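Side-chain contacts in virulence factor (Pectobacterium carotovorum, PDB 2W3Y), which is a bacterial virulence factor toward Drosophila, an S-palmitoylated protein with a new fold that binds to lipid vesicles: residues Q114-T119 and I130-N135; Q45-N50 and T142-F147; Y89-W94 and G220-G225; A104-P109 and P189-Y194; A157-N160 and N165-Y168. All blocks are in the same frame, centred on the assembly; numbering follows the deposited sequence.

Contact 1 of 5, residues Q114-T119 and I130-N135; sequences QNLNTT and IQFAGN. With PLM (palmitic acid), chain C.
F132, on helix 125-134, reaches across to strand 109-121, a helix-on-sheet packing within the mixed alpha/beta fold of Evf, at one end of a bound palmitic acid. Segments 130-134 and 114-119 run nearly antiparallel, at 158°. The F132 CG stands anti to the backbone N (chi1 177°), which sends the ring from CB straight at the strand. On one long edge CD1 and CE1 lie beneath L116, whose CB sits over the ring face, 4.3 Å from the centroid and 16° off the normal, as a CH-pi contact. CE1 of F132 also meets the backbone, 3.6 Å from O of N115. CZ of F132 touches CB of Q114 at 3.8 Å, the aliphatic root of a side chain whose amide bends away. V221 of the neighbouring strand 214-228 packs against the same ring. The other long edge belongs to the lipid: CD2 of F132 is 3.8 Å from CE of the palmitic acid, an atom near the ring plane, while CB of A133 meets the terminal methyl CF at 3.7 Å.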
# COMPACT_ATOMS: atom_id res chain seq x y z
N GLN A 114 3.26 2.38 -14.32
CA GLN A 114 2.09 1.68 -14.82
C GLN A 114 1.03 2.72 -15.14
O GLN A 114 1.10 3.86 -14.67
CB GLN A 114 1.57 0.66 -13.81
CG GLN A 114 2.54 -0.48 -13.53
CD GLN A 114 2.84 -1.34 -14.75
OE1 GLN A 114 2.04 -1.42 -15.69
NE2 GLN A 114 3.99 -1.99 -14.74
N ASN A 115 0.06 2.33 -15.94
CA ASN A 115 -0.98 3.25 -16.34
C ASN A 115 -2.37 2.67 -16.12
O ASN A 115 -2.62 1.50 -16.45
CB ASN A 115 -0.79 3.67 -17.80
CG ASN A 115 0.34 4.67 -17.97
OD1 ASN A 115 0.16 5.87 -17.77
ND2 ASN A 115 1.51 4.17 -18.34
N LEU A 116 -3.23 3.49 -15.52
CA LEU A 116 -4.65 3.20 -15.45
C LEU A 116 -5.37 4.10 -16.46
O LEU A 116 -5.56 5.30 -16.21
CB LEU A 116 -5.20 3.39 -14.02
CG LEU A 116 -6.68 3.09 -13.73
CD1 LEU A 116 -7.15 1.79 -14.38
CD2 LEU A 116 -6.93 3.05 -12.22
N ASN A 117 -5.70 3.54 -17.62
CA ASN A 117 -6.39 4.25 -18.69
C ASN A 117 -7.64 3.48 -19.06
O ASN A 117 -7.58 2.57 -19.89
CB ASN A 117 -5.50 4.37 -19.93
CG ASN A 117 -4.24 5.17 -19.68
OD1 ASN A 117 -4.29 6.27 -19.14
ND2 ASN A 117 -3.10 4.61 -20.08
N THR A 118 -8.75 3.85 -18.44
CA THR A 118 -10.01 3.13 -18.59
C THR A 118 -11.18 4.10 -18.37
O THR A 118 -11.03 5.13 -17.72
CB THR A 118 -10.08 1.94 -17.61
OG1 THR A 118 -11.07 1.00 -18.02
CG2 THR A 118 -10.37 2.41 -16.17
N THR A 119 -12.33 3.75 -18.93
CA THR A 119 -13.55 4.52 -18.72
C THR A 119 -14.61 3.57 -18.17
O THR A 119 -14.96 2.58 -18.82
CB THR A 119 -14.03 5.22 -20.02
OG1 THR A 119 -13.02 6.13 -20.49
CG2 THR A 119 -15.30 6.01 -19.76
N ILE A 130 -9.05 -1.68 -6.96
CA ILE A 130 -8.58 -2.96 -6.39
C ILE A 130 -7.92 -3.81 -7.48
O ILE A 130 -6.83 -4.38 -7.27
CB ILE A 130 -9.73 -3.77 -5.67
CG1 ILE A 130 -10.32 -3.01 -4.48
CG2 ILE A 130 -9.24 -5.16 -5.21
CD1 ILE A 130 -9.34 -2.72 -3.31
N GLN A 131 -8.56 -3.89 -8.64
CA GLN A 131 -8.06 -4.74 -9.71
C GLN A 131 -6.70 -4.28 -10.23
O GLN A 131 -5.84 -5.11 -10.53
CB GLN A 131 -9.08 -4.90 -10.83
CG GLN A 131 -10.32 -5.66 -10.36
CD GLN A 131 -11.27 -6.07 -11.47
OE1 GLN A 131 -11.39 -5.40 -12.51
NE2 GLN A 131 -11.94 -7.19 -11.26
N PHE A 132 -6.53 -2.96 -10.32
CA PHE A 132 -5.25 -2.34 -10.69
C PHE A 132 -4.20 -2.51 -9.58
O PHE A 132 -3.06 -2.81 -9.86
CB PHE A 132 -5.44 -0.86 -11.05
CG PHE A 132 -4.15 -0.13 -11.39
CD1 PHE A 132 -3.59 -0.23 -12.67
CD2 PHE A 132 -3.52 0.67 -10.43
CE1 PHE A 132 -2.40 0.45 -12.99
CE2 PHE A 132 -2.32 1.35 -10.74
CZ PHE A 132 -1.77 1.24 -12.02
N ALA A 133 -4.61 -2.36 -8.32
CA ALA A 133 -3.71 -2.45 -7.17
C ALA A 133 -3.12 -3.84 -7.00
O ALA A 133 -1.97 -3.98 -6.57
CB ALA A 133 -4.44 -2.02 -5.88
N GLY A 134 -3.90 -4.87 -7.32
CA GLY A 134 -3.48 -6.25 -7.12
C GLY A 134 -3.14 -7.11 -8.33
O GLY A 134 -2.62 -8.21 -8.15
N ASN A 135 -3.41 -6.61 -9.54
CA ASN A 135 -3.43 -7.45 -10.77
C ASN A 135 -4.39 -8.65 -10.66
O ASN A 135 -3.98 -9.80 -10.87
CB ASN A 135 -2.03 -7.93 -11.17
CG ASN A 135 -1.13 -6.80 -11.58
OD1 ASN A 135 -1.57 -5.80 -12.14
ND2 ASN A 135 0.16 -6.97 -11.33
C1 PLM C . -15.25 7.63 -4.68
O2 PLM C . -16.15 8.51 -4.59
C2 PLM C . -13.92 7.96 -5.35
C3 PLM C . -12.75 8.06 -4.38
C4 PLM C . -11.43 8.43 -5.07
C5 PLM C . -10.79 7.25 -5.80
C6 PLM C . -9.87 7.69 -6.94
C7 PLM C . -8.94 6.56 -7.36
C8 PLM C . -8.49 6.65 -8.82
C9 PLM C . -7.02 7.06 -8.89
CA PLM C . -6.09 5.97 -9.41
CB PLM C . -5.14 5.48 -8.32
CC PLM C . -4.68 4.07 -8.63
CD PLM C . -4.64 3.20 -7.38
CE PLM C . -3.23 2.67 -7.16
CF PLM C . -3.21 1.47 -6.22

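Contact 2 of 5, residues Q45-N50 and T142-F147; sequences QTYQFN and TGFATF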
# COMPACT_ATOMS: atom_id res chain seq x y z
N GLN A 45 -3.30 0.76 3.20
CA GLN A 45 -4.22 -0.36 2.93
C GLN A 45 -3.60 -1.75 3.14
O GLN A 45 -2.39 -1.94 2.98
CB GLN A 45 -4.78 -0.28 1.50
CG GLN A 45 -5.23 1.11 1.07
CD GLN A 45 -6.69 1.37 1.38
OE1 GLN A 45 -7.57 0.85 0.70
NE2 GLN A 45 -6.95 2.16 2.43
N THR A 46 -4.44 -2.73 3.49
CA THR A 46 -4.04 -4.14 3.55
C THR A 46 -5.09 -4.98 2.83
O THR A 46 -6.24 -5.08 3.27
CB THR A 46 -3.90 -4.65 5.01
OG1 THR A 46 -3.02 -3.79 5.74
CG2 THR A 46 -3.30 -6.07 5.04
N TYR A 47 -4.70 -5.56 1.69
CA TYR A 47 -5.64 -6.35 0.92
C TYR A 47 -5.27 -7.82 1.01
O TYR A 47 -4.15 -8.21 0.68
CB TYR A 47 -5.66 -5.95 -0.55
CG TYR A 47 -6.00 -4.50 -0.81
CD1 TYR A 47 -6.97 -3.84 -0.04
CD2 TYR A 47 -5.36 -3.78 -1.82
CE1 TYR A 47 -7.28 -2.49 -0.26
CE2 TYR A 47 -5.68 -2.43 -2.06
CZ TYR A 47 -6.64 -1.80 -1.28
OH TYR A 47 -6.97 -0.48 -1.50
N GLN A 48 -6.21 -8.62 1.44
CA GLN A 48 -6.05 -10.07 1.34
C GLN A 48 -6.99 -10.61 0.30
O GLN A 48 -8.19 -10.35 0.35
CB GLN A 48 -6.26 -10.75 2.69
CG GLN A 48 -6.01 -12.25 2.60
CD GLN A 48 -6.21 -12.97 3.92
OE1 GLN A 48 -6.00 -12.41 4.99
NE2 GLN A 48 -6.61 -14.24 3.83
N PHE A 49 -6.45 -11.37 -0.65
CA PHE A 49 -7.26 -11.94 -1.72
C PHE A 49 -7.52 -13.41 -1.44
O PHE A 49 -6.62 -14.23 -1.57
CB PHE A 49 -6.59 -11.74 -3.09
CG PHE A 49 -6.34 -10.31 -3.43
CD1 PHE A 49 -7.40 -9.39 -3.50
CD2 PHE A 49 -5.03 -9.85 -3.63
CE1 PHE A 49 -7.16 -8.04 -3.81
CE2 PHE A 49 -4.79 -8.51 -3.93
CZ PHE A 49 -5.85 -7.60 -4.02
N ASN A 50 -8.76 -13.69 -1.03
CA ASN A 50 -9.25 -15.03 -0.65
C ASN A 50 -8.82 -15.47 0.73
O ASN A 50 -7.71 -15.18 1.16
CB ASN A 50 -8.86 -16.09 -1.70
CG ASN A 50 -9.42 -15.78 -3.07
OD1 ASN A 50 -10.58 -15.41 -3.21
ND2 ASN A 50 -8.59 -15.96 -4.10
N THR A 142 -17.90 -4.60 -2.30
CA THR A 142 -18.85 -3.58 -1.82
C THR A 142 -18.41 -2.91 -0.52
O THR A 142 -18.73 -1.73 -0.30
CB THR A 142 -20.30 -4.11 -1.63
OG1 THR A 142 -20.29 -5.21 -0.70
CG2 THR A 142 -20.89 -4.55 -2.97
N GLY A 143 -17.70 -3.65 0.34
CA GLY A 143 -17.11 -3.10 1.56
C GLY A 143 -16.05 -2.03 1.30
O GLY A 143 -16.10 -0.95 1.88
N PHE A 144 -15.09 -2.34 0.42
CA PHE A 144 -14.10 -1.34 -0.02
C PHE A 144 -14.79 -0.15 -0.70
O PHE A 144 -14.41 1.01 -0.47
CB PHE A 144 -13.06 -1.99 -0.94
CG PHE A 144 -12.07 -1.01 -1.51
CD1 PHE A 144 -11.08 -0.45 -0.71
CD2 PHE A 144 -12.13 -0.64 -2.85
CE1 PHE A 144 -10.15 0.47 -1.24
CE2 PHE A 144 -11.21 0.29 -3.39
CZ PHE A 144 -10.21 0.83 -2.57
N ALA A 145 -15.81 -0.42 -1.53
CA ALA A 145 -16.56 0.65 -2.20
C ALA A 145 -17.17 1.65 -1.22
O ALA A 145 -17.11 2.87 -1.47
CB ALA A 145 -17.64 0.09 -3.16
N THR A 146 -17.76 1.16 -0.13
CA THR A 146 -18.26 2.02 0.95
C THR A 146 -17.13 2.80 1.62
O THR A 146 -17.26 4.01 1.86
CB THR A 146 -19.11 1.24 2.02
OG1 THR A 146 -20.27 0.67 1.39
CG2 THR A 146 -19.56 2.15 3.15
N PHE A 147 -16.01 2.14 1.90
CA PHE A 147 -14.87 2.84 2.50
C PHE A 147 -14.41 4.02 1.62
O PHE A 147 -14.19 5.14 2.11
CB PHE A 147 -13.68 1.90 2.73
CG PHE A 147 -12.38 2.65 2.91
CD1 PHE A 147 -12.08 3.26 4.12
CD2 PHE A 147 -11.49 2.80 1.83
CE1 PHE A 147 -10.91 3.98 4.29
CE2 PHE A 147 -10.32 3.54 1.98
CZ PHE A 147 -10.03 4.13 3.21
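Strand 45-49 and helix 142-147 run almost antiparallel, at 166°, with axes 12.3 Å apart, a separation bridged by side chains alone. Here helix 142-159 packs over strand 40-49 of the mixed sheet in the buried interior, the Y47 side chain about 6 Å from the palmitic acid. Q45 bends at chi2 (-90°), which carries its amide round toward the helix, and OH of Y47 donates to OE1 of Q45 at 2.6 Å, in the carbonyl plane and on a lone pair, with a C=O...O angle of 121°. Onto this pair F144 brings CE1, 3.3 Å from OE1 of Q45, which lies at the ring edge. The Y47 ring turns its own edge toward the face of F144 in an offset edge-to-face pair, centroids 5.8 Å apart. The F147 ring, which meets F262, lies obliquely by the amide nitrogen, its CE2 3.7 Å from NE2 of Q45. A buried hydroxyl and amide oxygen thus satisfy each other, and the weakly positive C-H edge of F144 probably attracts OE1.

Contact 3 of 5, residues Y89-W94 and G220-G225; sequences YHYDIW and GVDTVG
Y91, in the first turn of helix 91-105, drives its ring against strand 214-228 and makes nearly all of this helix-on-sheet contact. With CG anti to the backbone N (chi1 -178°), the phenol spans the 7.9 Å between the CA atoms of Y91 and D222. The tight part lies along the strand backbone. CB of D222 sits over one ring face, 3.3 Å from CE2 of Y91, and the hydroxyl is pressed against the T223-V224 peptide, with OH of Y91 3.0 Å from C of T223. V224 closes the far end, CG1 of V224 lying 3.4 Å from OH of Y91. The looser side is the carboxylate end of D222, a partly exposed residue: the group is turned 30° from the ring plane, and OD2 of D222 comes no nearer than 4.1 Å to CD2 of Y91. There the exposed D92 puts its OD2 5.8 Å from OD2 of D222, two like charges that may repel mildly; D92 also has a long, weak ion pair with K95. The hydroxyl's polar partner is one strand on, a hydrogen bond with O of I193. Y91 thus sets its face on aliphatic carbon and ties its polar tip to the sheet backbone.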
# COMPACT_ATOMS: atom_id res chain seq x y z
N TYR A 89 4.68 14.02 0.87
CA TYR A 89 3.84 13.42 -0.17
C TYR A 89 4.53 13.37 -1.55
O TYR A 89 3.87 13.22 -2.57
CB TYR A 89 2.47 14.13 -0.22
CG TYR A 89 1.82 14.15 1.15
CD1 TYR A 89 1.05 13.06 1.59
CD2 TYR A 89 2.00 15.23 2.02
CE1 TYR A 89 0.46 13.07 2.85
CE2 TYR A 89 1.43 15.24 3.30
CZ TYR A 89 0.65 14.14 3.70
OH TYR A 89 0.11 14.13 4.96
N HIS A 90 5.86 13.47 -1.57
CA HIS A 90 6.62 13.37 -2.82
C HIS A 90 7.02 11.93 -3.02
O HIS A 90 7.80 11.38 -2.23
CB HIS A 90 7.86 14.28 -2.80
CG HIS A 90 7.55 15.72 -3.06
ND1 HIS A 90 8.53 16.66 -3.32
CD2 HIS A 90 6.37 16.39 -3.13
CE1 HIS A 90 7.97 17.84 -3.51
NE2 HIS A 90 6.66 17.70 -3.41
N TYR A 91 6.50 11.32 -4.08
CA TYR A 91 6.77 9.91 -4.36
C TYR A 91 8.26 9.53 -4.39
O TYR A 91 8.65 8.44 -3.94
CB TYR A 91 6.11 9.47 -5.66
CG TYR A 91 6.33 8.01 -5.94
CD1 TYR A 91 5.60 7.05 -5.25
CD2 TYR A 91 7.30 7.59 -6.86
CE1 TYR A 91 5.81 5.70 -5.47
CE2 TYR A 91 7.52 6.21 -7.08
CZ TYR A 91 6.75 5.29 -6.38
OH TYR A 91 6.91 3.95 -6.56
N ASP A 92 9.10 10.43 -4.90
CA ASP A 92 10.52 10.13 -5.05
C ASP A 92 11.21 9.83 -3.71
O ASP A 92 12.13 9.03 -3.66
CB ASP A 92 11.25 11.21 -5.87
CG ASP A 92 10.96 11.12 -7.38
OD1 ASP A 92 10.90 12.19 -8.05
OD2 ASP A 92 10.80 9.98 -7.93
N ILE A 93 10.76 10.47 -2.63
CA ILE A 93 11.29 10.18 -1.28
C ILE A 93 10.85 8.80 -0.74
O ILE A 93 11.66 8.07 -0.14
CB ILE A 93 10.94 11.31 -0.29
CG1 ILE A 93 11.57 12.63 -0.75
CG2 ILE A 93 11.36 10.93 1.14
CD1 ILE A 93 11.06 13.86 -0.02
N TRP A 94 9.58 8.46 -0.97
CA TRP A 94 9.06 7.09 -0.74
C TRP A 94 9.83 6.03 -1.53
O TRP A 94 10.15 4.95 -1.02
CB TRP A 94 7.55 7.02 -1.08
CG TRP A 94 6.66 7.77 -0.11
CD1 TRP A 94 6.41 9.11 -0.09
CD2 TRP A 94 5.91 7.20 0.98
NE1 TRP A 94 5.56 9.42 0.95
CE2 TRP A 94 5.23 8.27 1.62
CE3 TRP A 94 5.75 5.90 1.48
CZ2 TRP A 94 4.40 8.08 2.74
CZ3 TRP A 94 4.92 5.71 2.59
CH2 TRP A 94 4.26 6.79 3.20
N GLY A 220 -1.13 8.29 -14.53
CA GLY A 220 0.20 7.72 -14.62
C GLY A 220 0.64 7.42 -13.20
O GLY A 220 0.69 8.30 -12.35
N VAL A 221 0.93 6.14 -12.95
CA VAL A 221 1.23 5.66 -11.60
C VAL A 221 2.67 5.13 -11.54
O VAL A 221 3.01 4.19 -12.25
CB VAL A 221 0.23 4.55 -11.16
CG1 VAL A 221 0.44 4.18 -9.70
CG2 VAL A 221 -1.26 5.00 -11.45
N ASP A 222 3.49 5.75 -10.70
CA ASP A 222 4.86 5.28 -10.43
C ASP A 222 4.81 4.16 -9.40
O ASP A 222 4.08 4.28 -8.41
CB ASP A 222 5.70 6.41 -9.87
CG ASP A 222 5.89 7.55 -10.84
OD1 ASP A 222 6.27 7.29 -12.00
OD2 ASP A 222 5.67 8.71 -10.41
N THR A 223 5.58 3.10 -9.62
CA THR A 223 5.49 1.91 -8.77
C THR A 223 6.84 1.46 -8.22
O THR A 223 7.88 1.56 -8.89
CB THR A 223 4.77 0.70 -9.49
OG1 THR A 223 5.62 0.12 -10.49
CG2 THR A 223 3.45 1.11 -10.15
N VAL A 224 6.81 0.95 -7.00
CA VAL A 224 7.96 0.30 -6.35
C VAL A 224 7.40 -0.75 -5.38
O VAL A 224 6.31 -0.59 -4.82
CB VAL A 224 8.93 1.31 -5.66
CG1 VAL A 224 8.37 1.82 -4.34
CG2 VAL A 224 10.33 0.69 -5.45
N GLY A 225 8.12 -1.85 -5.23
CA GLY A 225 7.66 -2.94 -4.39
C GLY A 225 8.43 -4.23 -4.53
O GLY A 225 9.36 -4.34 -5.33

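Contact 4 of 5, residues A104-P109 and P189-Y194; sequences AFFTDP and PRFLIY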
# COMPACT_ATOMS: atom_id res chain seq x y z
N ALA A 104 17.06 -5.81 1.03
CA ALA A 104 17.31 -6.37 2.36
C ALA A 104 16.38 -7.51 2.76
O ALA A 104 16.84 -8.52 3.30
CB ALA A 104 17.25 -5.25 3.39
N PHE A 105 15.08 -7.36 2.49
CA PHE A 105 14.07 -8.28 3.03
C PHE A 105 13.12 -8.87 1.99
O PHE A 105 12.23 -9.66 2.32
CB PHE A 105 13.22 -7.56 4.09
CG PHE A 105 14.01 -6.90 5.18
CD1 PHE A 105 14.61 -7.66 6.18
CD2 PHE A 105 14.12 -5.52 5.22
CE1 PHE A 105 15.32 -7.05 7.20
CE2 PHE A 105 14.84 -4.89 6.24
CZ PHE A 105 15.44 -5.66 7.23
N PHE A 106 13.29 -8.49 0.73
CA PHE A 106 12.29 -8.83 -0.28
C PHE A 106 12.92 -9.45 -1.52
O PHE A 106 14.14 -9.43 -1.71
CB PHE A 106 11.47 -7.59 -0.67
CG PHE A 106 10.63 -7.02 0.44
CD1 PHE A 106 9.28 -7.32 0.53
CD2 PHE A 106 11.19 -6.18 1.40
CE1 PHE A 106 8.50 -6.81 1.56
CE2 PHE A 106 10.43 -5.67 2.43
CZ PHE A 106 9.07 -5.98 2.51
N THR A 107 12.07 -9.97 -2.39
CA THR A 107 12.52 -10.58 -3.63
C THR A 107 11.62 -10.10 -4.78
O THR A 107 10.68 -9.34 -4.54
CB THR A 107 12.58 -12.12 -3.47
OG1 THR A 107 13.20 -12.71 -4.62
CG2 THR A 107 11.20 -12.73 -3.24
N ASP A 108 11.94 -10.52 -6.00
CA ASP A 108 11.24 -10.07 -7.23
C ASP A 108 10.91 -8.58 -7.21
O ASP A 108 9.73 -8.18 -7.26
CB ASP A 108 9.98 -10.91 -7.49
CG ASP A 108 10.30 -12.37 -7.81
OD1 ASP A 108 11.37 -12.66 -8.40
OD2 ASP A 108 9.47 -13.22 -7.48
N PRO A 109 11.94 -7.73 -7.15
CA PRO A 109 11.66 -6.29 -7.09
C PRO A 109 10.90 -5.80 -8.33
O PRO A 109 11.13 -6.29 -9.44
CB PRO A 109 13.06 -5.65 -7.02
CG PRO A 109 14.00 -6.70 -7.54
CD PRO A 109 13.39 -8.02 -7.16
N PRO A 189 3.03 -12.71 -0.09
CA PRO A 189 2.88 -11.37 0.46
C PRO A 189 3.72 -10.32 -0.28
O PRO A 189 4.94 -10.49 -0.43
CB PRO A 189 3.36 -11.53 1.90
CG PRO A 189 4.36 -12.67 1.86
CD PRO A 189 4.08 -13.49 0.61
N ARG A 190 3.07 -9.24 -0.72
CA ARG A 190 3.78 -8.13 -1.43
C ARG A 190 3.68 -6.78 -0.70
O ARG A 190 2.61 -6.44 -0.16
CB ARG A 190 3.22 -7.96 -2.85
CG ARG A 190 3.44 -9.12 -3.80
CD ARG A 190 2.73 -8.87 -5.16
NE ARG A 190 1.29 -9.22 -5.14
CZ ARG A 190 0.36 -8.70 -5.95
NH1 ARG A 190 0.71 -7.79 -6.87
NH2 ARG A 190 -0.92 -9.07 -5.86
N PHE A 191 4.79 -6.03 -0.72
CA PHE A 191 4.92 -4.67 -0.21
C PHE A 191 4.96 -3.74 -1.45
O PHE A 191 5.80 -3.92 -2.33
CB PHE A 191 6.22 -4.57 0.61
CG PHE A 191 6.60 -3.17 1.04
CD1 PHE A 191 6.16 -2.64 2.25
CD2 PHE A 191 7.46 -2.39 0.26
CE1 PHE A 191 6.56 -1.35 2.66
CE2 PHE A 191 7.85 -1.11 0.65
CZ PHE A 191 7.40 -0.59 1.85
N LEU A 192 4.03 -2.80 -1.51
CA LEU A 192 3.86 -1.91 -2.69
C LEU A 192 3.67 -0.43 -2.32
O LEU A 192 2.87 -0.12 -1.45
CB LEU A 192 2.67 -2.38 -3.54
CG LEU A 192 2.77 -3.78 -4.16
CD1 LEU A 192 1.41 -4.38 -4.53
CD2 LEU A 192 3.73 -3.80 -5.37
N ILE A 193 4.42 0.47 -2.98
CA ILE A 193 4.18 1.92 -2.87
C ILE A 193 3.92 2.48 -4.26
O ILE A 193 4.77 2.37 -5.14
CB ILE A 193 5.33 2.74 -2.21
CG1 ILE A 193 5.99 2.02 -1.00
CG2 ILE A 193 4.83 4.17 -1.88
CD1 ILE A 193 5.21 2.10 0.34
N TYR A 194 2.72 3.01 -4.47
CA TYR A 194 2.30 3.55 -5.77
C TYR A 194 2.06 5.02 -5.59
O TYR A 194 1.60 5.44 -4.52
CB TYR A 194 1.01 2.89 -6.27
CG TYR A 194 1.18 1.52 -6.90
CD1 TYR A 194 2.26 0.69 -6.60
CD2 TYR A 194 0.21 1.04 -7.77
CE1 TYR A 194 2.38 -0.57 -7.19
CE2 TYR A 194 0.32 -0.21 -8.35
CZ TYR A 194 1.40 -1.00 -8.06
OH TYR A 194 1.48 -2.24 -8.67
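F106 brings the tip of its ring onto the CB of F191, and this one pair carries the contact. The closest atoms are CE1 of F106 and CB of F191, 3.3 Å apart, with CZ of F106 following at 3.7 Å from that CB. The tip of one phenylalanine thus presses on the root of the other. Their planes are inclined by 42° with centroids 5.4 Å apart, an oblique meeting, and the two side chains cross at about a right angle. The two first torsions differ: F106 holds CG beside its backbone N (chi1 -64°), whereas F191 has CG on the far side from its N (chi1 172°) and turns its ring away from the approaching tip. F106 is the first residue beyond helix 91-105, where the chain passes directly into the short strand 106-107 at the margin of the mixed sheet. F191 lies on strand 185-198, and strand 214-228 runs between the two, hydrogen-bonded through its backbone to T107 and to F191. Around the pair the helices close in. Helix 57-81 supplies M67, which touches both side chains, and F70, which meets F106 edge-to-face and also packs on F191. S98 and I102 of helix 91-105 press on F191 too. Next to F106 along the chain, the F105 ring meets those of F70 and F246.

Contact 5 of 5, residues A157-N160 and N165-Y168; sequences AEMN and NYNY
M159 and Y166 are brought together by different choices at the first torsion: the tyrosine ring extends anti to its own backbone N (chi1 -173°), while M159 places CG between N and the carbonyl carbon (chi1 73°), then runs extended and bends at chi3 so that its methyl folds back onto the ring. The result is a two-point grip. CB of M159 lies over the Y166 face, 3.8 Å from the centroid and 26° off the normal, a CH-pi contact displaced toward the rim. CE of M159 comes down beside it, 3.4 Å from CD2 of Y166. One residue earlier, E158 borders the phenol end with aliphatic carbon, its CB 3.6 Å from OH of Y166. The E158 carboxylate leads away to a salt bridge with K161, and the tyrosine hydroxyl is satisfied by O of S37, so both polar groups look outside the contact while the hydrocarbon parts pack. This buried junction joins the last turn of helix 142-159 to the start of strand 166-179, across a six-residue connection that reverses the chain. L36 of strand 36-37 touches E158 and Y166, A41 of strand 40-49 lies against Y166, and F198 of strand 185-198 packs on M159.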
# COMPACT_ATOMS: atom_id res chain seq x y z
N ALA A 157 -12.67 17.48 -0.39
CA ALA A 157 -12.51 18.70 0.40
C ALA A 157 -11.06 19.23 0.39
O ALA A 157 -10.84 20.43 0.18
CB ALA A 157 -12.99 18.47 1.83
N GLU A 158 -10.08 18.35 0.60
CA GLU A 158 -8.68 18.80 0.60
C GLU A 158 -8.18 19.24 -0.77
O GLU A 158 -7.61 20.32 -0.89
CB GLU A 158 -7.72 17.75 1.20
CG GLU A 158 -7.96 17.40 2.67
CD GLU A 158 -7.57 18.49 3.64
OE1 GLU A 158 -7.15 19.60 3.22
OE2 GLU A 158 -7.67 18.25 4.87
N MET A 159 -8.39 18.41 -1.79
CA MET A 159 -7.89 18.68 -3.15
C MET A 159 -8.48 19.91 -3.83
O MET A 159 -7.83 20.54 -4.65
CB MET A 159 -7.98 17.43 -4.06
CG MET A 159 -9.36 16.98 -4.57
SD MET A 159 -9.24 15.42 -5.56
CE MET A 159 -7.83 14.65 -4.76
N ASN A 160 -9.71 20.25 -3.46
CA ASN A 160 -10.40 21.39 -4.07
C ASN A 160 -10.09 22.75 -3.42
O ASN A 160 -10.65 23.78 -3.80
CB ASN A 160 -11.91 21.14 -4.11
CG ASN A 160 -12.30 20.14 -5.20
OD1 ASN A 160 -12.99 19.16 -4.92
ND2 ASN A 160 -11.87 20.40 -6.43
N ASN A 165 -2.04 20.62 -8.51
CA ASN A 165 -2.15 19.16 -8.53
C ASN A 165 -2.14 18.66 -7.09
O ASN A 165 -1.49 19.27 -6.23
CB ASN A 165 -1.00 18.52 -9.31
CG ASN A 165 -1.05 18.80 -10.82
OD1 ASN A 165 -2.07 19.22 -11.40
ND2 ASN A 165 0.07 18.52 -11.48
N TYR A 166 -2.87 17.58 -6.82
CA TYR A 166 -2.98 17.02 -5.47
C TYR A 166 -2.33 15.61 -5.45
O TYR A 166 -2.82 14.66 -6.08
CB TYR A 166 -4.45 16.97 -5.03
CG TYR A 166 -4.67 16.55 -3.58
CD1 TYR A 166 -4.63 17.50 -2.54
CD2 TYR A 166 -4.88 15.20 -3.25
CE1 TYR A 166 -4.82 17.10 -1.21
CE2 TYR A 166 -5.08 14.81 -1.94
CZ TYR A 166 -5.04 15.74 -0.93
OH TYR A 166 -5.23 15.32 0.37
N ASN A 167 -1.21 15.50 -4.75
CA ASN A 167 -0.45 14.24 -4.69
C ASN A 167 -1.17 13.14 -3.92
O ASN A 167 -1.74 13.40 -2.86
CB ASN A 167 0.94 14.46 -4.08
CG ASN A 167 1.85 15.29 -4.99
OD1 ASN A 167 1.90 15.07 -6.20
ND2 ASN A 167 2.57 16.23 -4.41
N TYR A 168 -1.12 11.92 -4.45
CA TYR A 168 -1.95 10.80 -3.98
C TYR A 168 -1.19 9.49 -4.09
O TYR A 168 -0.85 9.04 -5.19
CB TYR A 168 -3.26 10.75 -4.77
CG TYR A 168 -4.31 9.73 -4.33
CD1 TYR A 168 -4.78 9.68 -3.01
CD2 TYR A 168 -4.86 8.85 -5.26
CE1 TYR A 168 -5.77 8.74 -2.61
CE2 TYR A 168 -5.85 7.92 -4.89
CZ TYR A 168 -6.30 7.87 -3.56
OH TYR A 168 -7.29 6.96 -3.22

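All five contacts reach the same mixed sheet. Contacts 1, 2 and 5 bring helices 125-134 and 142-159 to it, the last two sharing helix 142-159; contacts 3 and 4 share helix 91-105 and touch through the backbone of V224 and I193, their centres 13 Å apart. Contacts 1 and 2, about 15 Å between centres, meet where I130 packs on Y47 and F144. Along the chain contact 1 is nested within the loops closed by contacts 2, 3 and 4, while contacts 2 and 3 interleave, on opposite sides of the chain's centre. Helices from the middle of the sequence are thus knitted onto one sheet, with palmitic acid against contact 1 and Y194 of contact 4.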